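Local coordinates for nicotinate-nucleotide pyrophosphorylase (Ehrlichia chaffeensis, PDB 3L0G), which probably catalyses the conversion of quinolinate to nicotinate mononucleotide, with phosphoribosyl pyrophosphate as co-substrate and loss of carbon dioxide, in NAD(+) biosynthesis, at residues R151-G156 with C280-F285. Residues are numbered along the deposited sequence; the frame is centred on the assembly and turned at random. Where two conformers were deposited one is given.
Sequences RKTTPG and CITNSF. With FMT (formic acid), chain J.
Thr282 and Asn283 grip one backbone oxygen, Lys152 O, between them, tying together the loops that follow strands 146-148 and 275-277, neighbours in the parallel sheet of the open alpha/beta barrel typical of this phosphoribosyltransferase family. Lys152 sits at the middle of an inverse gamma turn, and its carbonyl points across to 280-285. The two donors come from opposite faces of the carbonyl plane. Asn283 ND2 gives a nearly straight bond of 2.9 Å to Lys152 O (N-H...O 170°), with the acceptor almost in the amide plane. Thr282 OG1 donates a hydrogen bond of 2.7 Å to Lys152 O from well above the carbonyl plane; chi1 of 60° places the hydroxyl between its own backbone N and carbonyl carbon, the rotamer that brings OG1 to Lys152 O. Ser284 OG donates to Asn283 OD1 (2.9 Å) in the carbonyl plane; with ND2 bound to Lys152 O, the two bonds together set which end of the amide is which. Thr153 and Thr282 run alongside each other in the same direction, with Thr153 CG2 3.7 Å from Thr282 OG1. Hydrogen bonds from Thr153 OG1 to Arg158 and from Thr154 OG1 to Asp161 anchor loop 151-156 on helix 158-167. Arg151 turns away from 280-285 and forms a salt bridge through NH1 with Asp37 of the second subunit. A formate, probably from the crystallisation liquor and held also by Arg174 and Lys184, sits at the edge of the Arg151 guanidinium and accepts a nearly straight hydrogen bond from Arg151 NH2 to FMT O2 (3.0 Å).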
ATOM      1  N   ARG C 151      -7.534   1.071 -20.286  1.00  8.32           N
ATOM      2  CA  ARG C 151      -7.498   1.647 -18.974  1.00  7.93           C
ATOM      3  C   ARG C 151      -8.887   1.747 -18.315  1.00  9.19           C
ATOM      4  O   ARG C 151      -9.019   2.296 -17.210  1.00  8.16           O
ATOM      5  CB  ARG C 151      -6.766   3.010 -18.996  1.00  8.80           C
ATOM      6  CG  ARG C 151      -5.203   2.829 -19.112  1.00  7.37           C
ATOM      7  CD  ARG C 151      -4.451   4.100 -19.450  1.00  7.38           C
ATOM      8  NE  ARG C 151      -4.825   5.205 -18.577  1.00  8.50           N
ATOM      9  CZ  ARG C 151      -5.615   6.234 -18.916  1.00  7.36           C
ATOM     10  NH1 ARG C 151      -5.934   7.141 -18.009  1.00  5.59           N
ATOM     11  NH2 ARG C 151      -6.066   6.388 -20.152  1.00  6.67           N
ATOM     12  N   LYS C 152      -9.897   1.156 -18.957  1.00  8.29           N
ATOM     13  CA  LYS C 152     -11.227   1.082 -18.390  1.00  9.37           C
ATOM     14  C   LYS C 152     -11.281  -0.169 -17.539  1.00  9.53           C
ATOM     15  O   LYS C 152     -12.028  -1.128 -17.804  1.00  8.91           O
ATOM     16  CB  LYS C 152     -12.282   1.057 -19.480  1.00  9.77           C
ATOM     17  CG  LYS C 152     -12.314   2.308 -20.321  1.00 13.04           C
ATOM     18  CD  LYS C 152     -13.151   2.092 -21.567  1.00 18.55           C
ATOM     19  CE  LYS C 152     -13.577   3.405 -22.176  1.00 21.55           C
ATOM     20  NZ  LYS C 152     -13.645   3.302 -23.638  1.00 23.07           N
ATOM     21  N   THR C 153     -10.463  -0.128 -16.494  1.00  9.33           N
ATOM     22  CA  THR C 153     -10.360  -1.189 -15.533  1.00  8.60           C
ATOM     23  C   THR C 153     -11.141  -0.838 -14.255  1.00  8.63           C
ATOM     24  O   THR C 153     -11.624   0.281 -14.076  1.00  9.43           O
ATOM     25  CB  THR C 153      -8.851  -1.418 -15.267  1.00  9.07           C
ATOM     26  OG1 THR C 153      -8.224  -0.154 -15.009  1.00  7.93           O
ATOM     27  CG2 THR C 153      -8.159  -2.026 -16.510  1.00  6.80           C
ATOM     28  N   THR C 154     -11.249  -1.810 -13.360  1.00  9.23           N
ATOM     29  CA  THR C 154     -11.889  -1.647 -12.074  1.00  8.93           C
ATOM     30  C   THR C 154     -10.954  -0.790 -11.197  1.00  8.86           C
ATOM     31  O   THR C 154      -9.757  -1.086 -11.103  1.00  7.98           O
ATOM     32  CB  THR C 154     -12.118  -3.022 -11.421  1.00  9.51           C
ATOM     33  OG1 THR C 154     -12.670  -3.927 -12.389  1.00 12.98           O
ATOM     34  CG2 THR C 154     -13.041  -2.939 -10.186  1.00 10.78           C
ATOM     35  N   PRO C 155     -11.490   0.303 -10.602  1.00  8.26           N
ATOM     36  CA  PRO C 155     -10.704   1.190  -9.766  1.00  8.25           C
ATOM     37  C   PRO C 155      -9.982   0.459  -8.664  1.00  7.85           C
ATOM     38  O   PRO C 155     -10.590  -0.311  -7.933  1.00  8.59           O
ATOM     39  CB  PRO C 155     -11.742   2.162  -9.201  1.00  8.21           C
ATOM     40  CG  PRO C 155     -12.738   2.281 -10.358  1.00  8.69           C
ATOM     41  CD  PRO C 155     -12.851   0.837 -10.850  1.00  8.10           C
ATOM     42  N   GLY C 156      -8.674   0.668  -8.588  1.00  7.33           N
ATOM     43  CA  GLY C 156      -7.843  -0.008  -7.611  1.00  6.77           C
ATOM     44  C   GLY C 156      -7.306  -1.346  -8.041  1.00  6.38           C
ATOM     45  O   GLY C 156      -6.457  -1.901  -7.362  1.00  6.92           O
ATOM     46  N   CYS C 280     -14.779  -3.741 -22.419  1.00 14.76           N
ATOM     47  CA  CYS C 280     -15.708  -4.617 -21.721  0.50 16.29           C
ATOM     48  C   CYS C 280     -15.107  -6.002 -21.316  1.00 15.29           C
ATOM     49  O   CYS C 280     -15.818  -6.859 -20.830  1.00 16.19           O
ATOM     50  CB  CYS C 280     -16.996  -4.749 -22.567  0.50 17.10           C
ATOM     51  SG  CYS C 280     -18.009  -3.178 -22.728  0.50 23.33           S
ATOM     52  N   ILE C 281     -13.797  -6.230 -21.520  1.00 14.57           N
ATOM     53  CA  ILE C 281     -13.145  -7.420 -20.914  1.00 12.78           C
ATOM     54  C   ILE C 281     -12.576  -7.164 -19.504  1.00 13.01           C
ATOM     55  O   ILE C 281     -12.211  -8.114 -18.808  1.00 13.13           O
ATOM     56  CB  ILE C 281     -12.094  -8.093 -21.799  1.00 12.41           C
ATOM     57  CG1 ILE C 281     -10.960  -7.133 -22.199  1.00 11.80           C
ATOM     58  CG2 ILE C 281     -12.772  -8.673 -23.038  1.00  9.19           C
ATOM     59  CD1 ILE C 281      -9.831  -7.814 -23.013  1.00 10.38           C
ATOM     60  N   THR C 282     -12.516  -5.898 -19.082  1.00 13.20           N
ATOM     61  CA  THR C 282     -12.061  -5.521 -17.713  1.00 13.22           C
ATOM     62  C   THR C 282     -13.139  -4.700 -16.952  1.00 14.69           C
ATOM     63  O   THR C 282     -12.925  -4.269 -15.841  1.00 14.40           O
ATOM     64  CB  THR C 282     -10.737  -4.737 -17.738  1.00 13.13           C
ATOM     65  OG1 THR C 282     -10.887  -3.513 -18.506  1.00 10.76           O
ATOM     66  CG2 THR C 282      -9.635  -5.555 -18.362  1.00 11.14           C
ATOM     67  N   ASN C 283     -14.280  -4.466 -17.590  1.00 15.68           N
ATOM     68  CA  ASN C 283     -15.456  -3.989 -16.900  1.00 16.76           C
ATOM     69  C   ASN C 283     -16.662  -4.648 -17.588  1.00 17.02           C
ATOM     70  O   ASN C 283     -16.537  -5.179 -18.715  1.00 18.85           O
ATOM     71  CB  ASN C 283     -15.489  -2.449 -16.876  1.00 16.81           C
ATOM     72  CG  ASN C 283     -15.764  -1.850 -18.212  1.00 17.34           C
ATOM     73  OD1 ASN C 283     -16.879  -1.961 -18.719  1.00 19.71           O
ATOM     74  ND2 ASN C 283     -14.744  -1.224 -18.824  1.00 18.69           N
ATOM     75  N   SER C 284     -17.800  -4.714 -16.919  1.00 16.30           N
ATOM     76  CA  SER C 284     -19.010  -5.285 -17.543  1.00 15.83           C
ATOM     77  C   SER C 284     -18.868  -6.745 -18.028  1.00 14.26           C
ATOM     78  O   SER C 284     -19.425  -7.110 -19.043  1.00 14.41           O
ATOM     79  CB  SER C 284     -19.436  -4.420 -18.753  1.00 15.66           C
ATOM     80  OG  SER C 284     -19.577  -3.055 -18.385  1.00 18.45           O
ATOM     81  N   PHE C 285     -18.107  -7.548 -17.315  1.00 13.08           N
ATOM     82  CA  PHE C 285     -17.921  -8.965 -17.625  1.00 12.82           C
ATOM     83  C   PHE C 285     -18.543  -9.787 -16.485  1.00 12.55           C
ATOM     84  O   PHE C 285     -18.780  -9.271 -15.382  1.00 11.92           O
ATOM     85  CB  PHE C 285     -16.431  -9.269 -17.728  1.00 12.18           C
ATOM     86  CG  PHE C 285     -15.709  -9.029 -16.445  1.00 12.15           C
ATOM     87  CD1 PHE C 285     -15.637 -10.019 -15.505  1.00 12.56           C
ATOM     88  CD2 PHE C 285     -15.181  -7.775 -16.141  1.00 13.69           C
ATOM     89  CE1 PHE C 285     -15.028  -9.788 -14.270  1.00 14.46           C
ATOM     90  CE2 PHE C 285     -14.552  -7.550 -14.918  1.00 14.01           C
ATOM     91  CZ  PHE C 285     -14.495  -8.568 -13.983  1.00 14.71           C
TER
HETATM   92  C   FMT J 301      -5.212   3.383 -22.715  1.00 12.40           C
HETATM   93  O1  FMT J 301      -4.053   2.957 -22.625  1.00 12.07           O
HETATM   94  O2  FMT J 301      -5.516   4.563 -22.496  1.00 12.46           O